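PDB 6JBZ: MoaD/ThiS family protein from Mycobacterium tuberculosis, which probably serves as a small ubiquitin-like sulfur carrier in molybdenum cofactor biosynthesis, as MoaD proteins do. Local coordinates for residues A9-A21 / S29-L43. Numbering follows the deposited sequence.
Sequences AGIQVTVRYFAAA and SEKVTLRSGATVAEL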
ATOM      1  N   ALA B   9     -45.402  -8.718  38.123  1.00 48.43           N
ATOM      2  CA  ALA B   9     -45.387  -9.320  36.801  1.00 55.61           C
ATOM      3  C   ALA B   9     -43.947  -9.602  36.341  1.00 57.72           C
ATOM      4  O   ALA B   9     -43.274 -10.465  36.868  1.00 58.50           O
ATOM      5  CB  ALA B   9     -46.133  -8.428  35.807  1.00 37.29           C
ATOM      6  N   GLY B  10     -43.480  -8.849  35.369  1.00 46.00           N
ATOM      7  CA  GLY B  10     -42.124  -8.919  34.934  1.00 42.02           C
ATOM      8  C   GLY B  10     -41.851  -9.657  33.669  1.00 47.13           C
ATOM      9  O   GLY B  10     -42.557 -10.550  33.291  1.00 47.47           O
ATOM     10  N   ILE B  11     -40.761  -9.272  33.040  1.00 35.91           N
ATOM     11  CA  ILE B  11     -40.303  -9.921  31.860  1.00 33.93           C
ATOM     12  C   ILE B  11     -38.854 -10.256  32.026  1.00 39.18           C
ATOM     13  O   ILE B  11     -38.155  -9.669  32.796  1.00 37.62           O
ATOM     14  CB  ILE B  11     -40.483  -9.051  30.636  1.00 34.92           C
ATOM     15  CG1 ILE B  11     -39.796  -7.728  30.816  1.00 34.17           C
ATOM     16  CG2 ILE B  11     -41.938  -8.821  30.386  1.00 36.20           C
ATOM     17  CD1 ILE B  11     -39.401  -7.098  29.517  1.00 35.65           C
ATOM     18  N   GLN B  12     -38.426 -11.237  31.279  1.00 34.80           N
ATOM     19  CA  GLN B  12     -37.086 -11.712  31.329  1.00 32.51           C
ATOM     20  C   GLN B  12     -36.464 -11.411  30.002  1.00 34.27           C
ATOM     21  O   GLN B  12     -37.080 -11.577  28.996  1.00 36.31           O
ATOM     22  CB  GLN B  12     -37.118 -13.190  31.566  1.00 33.12           C
ATOM     23  CG  GLN B  12     -35.936 -13.725  32.315  1.00 46.56           C
ATOM     24  CD  GLN B  12     -36.089 -15.183  32.596  1.00 48.16           C
ATOM     25  OE1 GLN B  12     -37.185 -15.647  32.800  1.00 53.95           O
ATOM     26  NE2 GLN B  12     -35.003 -15.906  32.607  1.00 43.41           N
ATOM     27  N   VAL B  13     -35.253 -10.907  30.011  1.00 29.30           N
ATOM     28  CA  VAL B  13     -34.524 -10.668  28.791  1.00 32.54           C
ATOM     29  C   VAL B  13     -33.142 -11.260  28.895  1.00 32.97           C
ATOM     30  O   VAL B  13     -32.653 -11.481  29.952  1.00 33.81           O
ATOM     31  CB  VAL B  13     -34.400  -9.177  28.448  1.00 35.65           C
ATOM     32  CG1 VAL B  13     -35.741  -8.550  28.202  1.00 29.09           C
ATOM     33  CG2 VAL B  13     -33.618  -8.439  29.491  1.00 30.36           C
ATOM     34  N   THR B  14     -32.541 -11.537  27.764  1.00 31.08           N
ATOM     35  CA  THR B  14     -31.189 -11.998  27.736  1.00 27.76           C
ATOM     36  C   THR B  14     -30.263 -10.891  27.321  1.00 32.54           C
ATOM     37  O   THR B  14     -30.421 -10.342  26.286  1.00 31.22           O
ATOM     38  CB  THR B  14     -31.011 -13.125  26.742  1.00 32.38           C
ATOM     39  OG1 THR B  14     -31.875 -14.194  27.085  1.00 38.19           O
ATOM     40  CG2 THR B  14     -29.632 -13.625  26.792  1.00 28.28           C
ATOM     41  N   VAL B  15     -29.306 -10.568  28.169  1.00 28.10           N
ATOM     42  CA  VAL B  15     -28.164  -9.735  27.814  1.00 30.40           C
ATOM     43  C   VAL B  15     -27.026 -10.631  27.332  1.00 31.72           C
ATOM     44  O   VAL B  15     -26.603 -11.525  28.055  1.00 32.56           O
ATOM     45  CB  VAL B  15     -27.656  -8.875  29.005  1.00 30.25           C
ATOM     46  CG1 VAL B  15     -26.401  -8.099  28.615  1.00 30.74           C
ATOM     47  CG2 VAL B  15     -28.736  -7.937  29.494  1.00 33.19           C
ATOM     48  N   ARG B  16     -26.548 -10.406  26.112  1.00 31.62           N
ATOM     49  CA  ARG B  16     -25.295 -11.004  25.657  1.00 31.88           C
ATOM     50  C   ARG B  16     -24.169  -9.973  25.685  1.00 30.83           C
ATOM     51  O   ARG B  16     -24.262  -8.921  25.054  1.00 34.29           O
ATOM     52  CB  ARG B  16     -25.443 -11.580  24.257  1.00 29.86           C
ATOM     53  CG  ARG B  16     -26.561 -12.569  24.137  1.00 34.62           C
ATOM     54  CD  ARG B  16     -26.487 -13.300  22.821  1.00 39.33           C
ATOM     55  NE  ARG B  16     -26.380 -12.379  21.689  1.00 43.86           N
ATOM     56  CZ  ARG B  16     -26.117 -12.764  20.441  1.00 44.65           C
ATOM     57  NH1 ARG B  16     -25.944 -14.052  20.169  1.00 33.67           N
ATOM     58  NH2 ARG B  16     -26.025 -11.866  19.465  1.00 46.14           N
ATOM     59  N   TYR B  17     -23.112 -10.279  26.427  1.00 32.00           N
ATOM     60  CA  TYR B  17     -21.972  -9.381  26.591  1.00 29.54           C
ATOM     61  C   TYR B  17     -20.836  -9.701  25.620  1.00 30.72           C
ATOM     62  O   TYR B  17     -20.634 -10.859  25.285  1.00 30.65           O
ATOM     63  CB  TYR B  17     -21.428  -9.476  28.001  1.00 28.25           C
ATOM     64  CG  TYR B  17     -22.314  -8.955  29.105  1.00 36.50           C
ATOM     65  CD1 TYR B  17     -22.441  -7.590  29.328  1.00 34.23           C
ATOM     66  CD2 TYR B  17     -22.975  -9.831  29.970  1.00 30.99           C
ATOM     67  CE1 TYR B  17     -23.218  -7.115  30.346  1.00 33.77           C
ATOM     68  CE2 TYR B  17     -23.756  -9.355  31.003  1.00 27.76           C
ATOM     69  CZ  TYR B  17     -23.872  -7.996  31.186  1.00 33.28           C
ATOM     70  OH  TYR B  17     -24.640  -7.492  32.214  1.00 35.14           O
ATOM     71  N   PHE B  18     -20.071  -8.689  25.207  1.00 27.96           N
ATOM     72  CA  PHE B  18     -18.913  -8.937  24.350  1.00 29.23           C
ATOM     73  C   PHE B  18     -17.657  -8.227  24.827  1.00 31.29           C
ATOM     74  O   PHE B  18     -17.725  -7.174  25.476  1.00 29.38           O
ATOM     75  CB  PHE B  18     -19.231  -8.543  22.899  1.00 27.80           C
ATOM     76  CG  PHE B  18     -20.270  -9.424  22.268  1.00 32.52           C
ATOM     77  CD1 PHE B  18     -19.911 -10.653  21.710  1.00 24.88           C
ATOM     78  CD2 PHE B  18     -21.612  -9.061  22.288  1.00 29.69           C
ATOM     79  CE1 PHE B  18     -20.866 -11.476  21.155  1.00 26.56           C
ATOM     80  CE2 PHE B  18     -22.571  -9.893  21.736  1.00 28.01           C
ATOM     81  CZ  PHE B  18     -22.201 -11.092  21.174  1.00 28.25           C
ATOM     82  N   ALA B  19     -16.510  -8.825  24.508  1.00 28.54           N
ATOM     83  CA  ALA B  19     -15.214  -8.178  24.721  1.00 29.73           C
ATOM     84  C   ALA B  19     -15.075  -7.629  26.149  1.00 31.01           C
ATOM     85  O   ALA B  19     -15.288  -8.367  27.114  1.00 37.69           O
ATOM     86  CB  ALA B  19     -15.007  -7.068  23.695  1.00 27.59           C
ATOM     87  N   ALA B  20     -14.752  -6.343  26.279  1.00 28.90           N
ATOM     88  CA  ALA B  20     -14.517  -5.737  27.590  1.00 29.69           C
ATOM     89  C   ALA B  20     -15.724  -5.825  28.520  1.00 33.65           C
ATOM     90  O   ALA B  20     -15.557  -5.876  29.745  1.00 33.58           O
ATOM     91  CB  ALA B  20     -14.097  -4.287  27.442  1.00 25.79           C
ATOM     92  N   ALA B  21     -16.933  -5.840  27.953  1.00 34.26           N
ATOM     93  CA  ALA B  21     -18.148  -5.877  28.778  1.00 28.83           C
ATOM     94  C   ALA B  21     -18.381  -7.280  29.310  1.00 32.37           C
ATOM     95  O   ALA B  21     -18.835  -7.453  30.440  1.00 32.58           O
ATOM     96  CB  ALA B  21     -19.344  -5.400  28.006  1.00 27.05           C
ATOM     97  N   SER B  29     -23.371 -14.136  28.984  1.00 33.31           N
ATOM     98  CA  SER B  29     -24.766 -13.731  28.966  1.00 32.77           C
ATOM     99  C   SER B  29     -25.405 -13.821  30.340  1.00 36.97           C
ATOM    100  O   SER B  29     -24.888 -14.495  31.235  1.00 36.33           O
ATOM    101  CB  SER B  29     -25.572 -14.568  27.971  1.00 32.26           C
ATOM    102  OG  SER B  29     -25.898 -15.820  28.526  1.00 34.43           O
ATOM    103  N   GLU B  30     -26.543 -13.138  30.481  1.00 36.55           N
ATOM    104  CA  GLU B  30     -27.278 -13.041  31.735  1.00 31.68           C
ATOM    105  C   GLU B  30     -28.760 -12.932  31.400  1.00 33.64           C
ATOM    106  O   GLU B  30     -29.128 -12.160  30.516  1.00 32.40           O
ATOM    107  CB  GLU B  30     -26.800 -11.820  32.523  1.00 33.10           C
ATOM    108  CG  GLU B  30     -27.276 -11.686  33.964  1.00 33.33           C
ATOM    109  CD  GLU B  30     -26.612 -10.500  34.681  1.00 37.77           C
ATOM    110  OE1 GLU B  30     -25.935  -9.681  34.017  1.00 43.90           O
ATOM    111  OE2 GLU B  30     -26.749 -10.375  35.913  1.00 41.07           O
ATOM    112  N   LYS B  31     -29.608 -13.718  32.062  1.00 33.75           N
ATOM    113  CA  LYS B  31     -31.048 -13.487  31.977  1.00 31.65           C
ATOM    114  C   LYS B  31     -31.433 -12.468  33.038  1.00 31.48           C
ATOM    115  O   LYS B  31     -31.163 -12.660  34.213  1.00 32.78           O
ATOM    116  CB  LYS B  31     -31.826 -14.780  32.157  1.00 32.80           C
ATOM    117  CG  LYS B  31     -32.013 -15.561  30.874  1.00 41.67           C
ATOM    118  CD  LYS B  31     -32.157 -17.044  31.162  1.00 50.46           C
ATOM    119  CE  LYS B  31     -32.447 -17.840  29.899  1.00 60.14           C
ATOM    120  NZ  LYS B  31     -32.548 -19.300  30.193  1.00 64.80           N
ATOM    121  N   VAL B  32     -32.039 -11.368  32.623  1.00 30.53           N
ATOM    122  CA  VAL B  32     -32.377 -10.289  33.551  1.00 30.22           C
ATOM    123  C   VAL B  32     -33.896 -10.115  33.641  1.00 28.19           C
ATOM    124  O   VAL B  32     -34.574 -10.062  32.618  1.00 33.32           O
ATOM    125  CB  VAL B  32     -31.729  -8.955  33.109  1.00 31.49           C
ATOM    126  CG1 VAL B  32     -31.920  -7.864  34.170  1.00 27.70           C
ATOM    127  CG2 VAL B  32     -30.256  -9.165  32.790  1.00 29.54           C
ATOM    128  N   THR B  33     -34.434 -10.038  34.854  1.00 28.63           N
ATOM    129  CA  THR B  33     -35.867  -9.801  35.038  1.00 29.83           C
ATOM    130  C   THR B  33     -36.189  -8.318  35.275  1.00 28.99           C
ATOM    131  O   THR B  33     -35.612  -7.671  36.140  1.00 29.07           O
ATOM    132  CB  THR B  33     -36.425 -10.617  36.207  1.00 31.30           C
ATOM    133  OG1 THR B  33     -36.374 -12.006  35.884  1.00 32.29           O
ATOM    134  CG2 THR B  33     -37.879 -10.227  36.481  1.00 33.65           C
ATOM    135  N   LEU B  34     -37.112  -7.782  34.496  1.00 28.66           N
ATOM    136  CA  LEU B  34     -37.537  -6.404  34.677  1.00 28.46           C
ATOM    137  C   LEU B  34     -39.065  -6.288  34.690  1.00 31.62           C
ATOM    138  O   LEU B  34     -39.777  -7.233  34.351  1.00 32.74           O
ATOM    139  CB  LEU B  34     -36.962  -5.524  33.575  1.00 28.64           C
ATOM    140  CG  LEU B  34     -35.492  -5.656  33.195  1.00 27.13           C
ATOM    141  CD1 LEU B  34     -35.390  -6.346  31.866  1.00 30.03           C
ATOM    142  CD2 LEU B  34     -34.831  -4.295  33.129  1.00 25.52           C
ATOM    143  N   ARG B  35     -39.560  -5.126  35.095  1.00 33.15           N
ATOM    144  CA  ARG B  35     -40.970  -4.798  34.986  1.00 28.60           C
ATOM    145  C   ARG B  35     -41.386  -4.892  33.537  1.00 35.35           C
ATOM    146  O   ARG B  35     -40.546  -4.738  32.653  1.00 41.96           O
ATOM    147  CB  ARG B  35     -41.232  -3.394  35.520  1.00 30.43           C
ATOM    148  CG  ARG B  35     -40.825  -2.297  34.553  1.00 32.83           C
ATOM    149  CD  ARG B  35     -40.957  -0.923  35.176  1.00 31.01           C
ATOM    150  NE  ARG B  35     -40.614   0.137  34.231  1.00 37.44           N
ATOM    151  CZ  ARG B  35     -41.443   0.632  33.310  1.00 38.63           C
ATOM    152  NH1 ARG B  35     -42.680   0.167  33.190  1.00 36.44           N
ATOM    153  NH2 ARG B  35     -41.035   1.598  32.503  1.00 32.17           N
ATOM    154  N   SER B  36     -42.661  -5.172  33.274  1.00 38.31           N
ATOM    155  CA  SER B  36     -43.170  -5.063  31.903  1.00 36.52           C
ATOM    156  C   SER B  36     -43.001  -3.637  31.411  1.00 33.93           C
ATOM    157  O   SER B  36     -43.307  -2.684  32.134  1.00 36.33           O
ATOM    158  CB  SER B  36     -44.642  -5.470  31.809  1.00 34.96           C
ATOM    159  OG  SER B  36     -44.786  -6.879  31.821  1.00 47.54           O
ATOM    160  N   GLY B  37     -42.498  -3.484  30.192  1.00 34.42           N
ATOM    161  CA  GLY B  37     -42.357  -2.157  29.616  1.00 34.51           C
ATOM    162  C   GLY B  37     -41.069  -1.462  30.029  1.00 40.32           C
ATOM    163  O   GLY B  37     -40.838  -0.301  29.668  1.00 39.34           O
ATOM    164  N   ALA B  38     -40.228  -2.173  30.781  1.00 34.16           N
ATOM    165  CA  ALA B  38     -38.924  -1.656  31.156  1.00 40.38           C
ATOM    166  C   ALA B  38     -38.167  -1.182  29.907  1.00 39.58           C
ATOM    167  O   ALA B  38     -38.251  -1.801  28.848  1.00 39.66           O
ATOM    168  CB  ALA B  38     -38.133  -2.717  31.906  1.00 32.05           C
ATOM    169  N   THR B  39     -37.456  -0.070  30.019  1.00 34.54           N
ATOM    170  CA  THR B  39     -36.727   0.433  28.872  1.00 38.59           C
ATOM    171  C   THR B  39     -35.304  -0.129  28.807  1.00 44.24           C
ATOM    172  O   THR B  39     -34.774  -0.671  29.792  1.00 41.32           O
ATOM    173  CB  THR B  39     -36.655   1.973  28.877  1.00 40.53           C
ATOM    174  OG1 THR B  39     -35.982   2.426  30.058  1.00 35.76           O
ATOM    175  CG2 THR B  39     -38.043   2.563  28.825  1.00 34.60           C
ATOM    176  N   VAL B  40     -34.693  -0.007  27.632  1.00 44.86           N
ATOM    177  CA  VAL B  40     -33.287  -0.340  27.473  1.00 42.05           C
ATOM    178  C   VAL B  40     -32.467   0.492  28.463  1.00 39.55           C
ATOM    179  O   VAL B  40     -31.476   0.020  29.024  1.00 41.04           O
ATOM    180  CB  VAL B  40     -32.818  -0.107  26.019  1.00 41.17           C
ATOM    181  CG1 VAL B  40     -31.310  -0.008  25.941  1.00 44.99           C
ATOM    182  CG2 VAL B  40     -33.301  -1.229  25.136  1.00 38.45           C
ATOM    183  N   ALA B  41     -32.909   1.717  28.709  1.00 36.42           N
ATOM    184  CA  ALA B  41     -32.246   2.574  29.683  1.00 38.42           C
ATOM    185  C   ALA B  41     -32.321   2.011  31.114  1.00 41.52           C
ATOM    186  O   ALA B  41     -31.336   2.043  31.858  1.00 39.07           O
ATOM    187  CB  ALA B  41     -32.842   3.962  29.636  1.00 33.79           C
ATOM    188  N   GLU B  42     -33.487   1.504  31.501  1.00 39.28           N
ATOM    189  CA  GLU B  42     -33.648   0.956  32.838  1.00 37.09           C
ATOM    190  C   GLU B  42     -32.806  -0.294  33.015  1.00 36.68           C
ATOM    191  O   GLU B  42     -32.311  -0.547  34.114  1.00 39.74           O
ATOM    192  CB  GLU B  42     -35.107   0.633  33.131  1.00 35.06           C
ATOM    193  CG  GLU B  42     -36.018   1.827  33.283  1.00 39.51           C
ATOM    194  CD  GLU B  42     -37.465   1.392  33.418  1.00 43.74           C
ATOM    195  OE1 GLU B  42     -37.738   0.485  34.234  1.00 48.86           O
ATOM    196  OE2 GLU B  42     -38.325   1.931  32.699  1.00 43.68           O
ATOM    197  N   LEU B  43     -32.672  -1.075  31.940  1.00 35.08           N
ATOM    198  CA  LEU B  43     -31.851  -2.289  31.930  1.00 31.12           C
ATOM    199  C   LEU B  43     -30.366  -1.967  32.123  1.00 36.96           C
ATOM    200  O   LEU B  43     -29.701  -2.522  33.015  1.00 39.08           O
ATOM    201  CB  LEU B  43     -32.047  -3.059  30.616  1.00 31.96           C
ATOM    202  CG  LEU B  43     -31.172  -4.292  30.349  1.00 34.25           C
ATOM    203  CD1 LEU B  43     -31.481  -5.425  31.354  1.00 31.95           C
ATOM    204  CD2 LEU B  43     -31.320  -4.786  28.913  1.00 27.10           C
TER
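Ile11 N donates to Leu34 O at 2.6 Å, the shortest hydrogen bond between the two segments, and Gly10 CA approaches the same oxygen in a CA-H...O contact. Strands 11-17 and 29-34 run antiparallel, and Ile11, Val13 and Val15 each exchange two backbone hydrogen bonds with Leu34, Val32 and Glu30, respectively. On the face bearing these residues, Val13 CG2 packs 3.6 Å from Leu34 CD1, the two side chains crossing at about a right angle, and Val15 CG2 meets Val32 CG2 at 3.8 Å. The carboxylate of Glu30 is held by two partners: OE1 accepts from Tyr17 OH at 3.1 Å, while OE2 forms a salt bridge with Arg50 of helix 40-50. With CG anti to the backbone N (chi1 -170°) and the chain extended beyond it, the carboxylate reaches the edge of the Tyr17 ring, its plane turned 41° from the ring's. Val15 CG1 lies 3.6 Å above the centre of one face of that same ring. On the other face of the sheet, Gln12 NE2 lies 3.4 Å from Lys31 CD, against the aliphatic part of the lysine. These are the first two strands of the beta-grasp fold shared with ubiquitin, with helix 19-25 in the connection between them. Strand 82-86 flanks strand 11-17 across from 29-34, and helix 40-50 packs through Leu43 against Val13 and Val15.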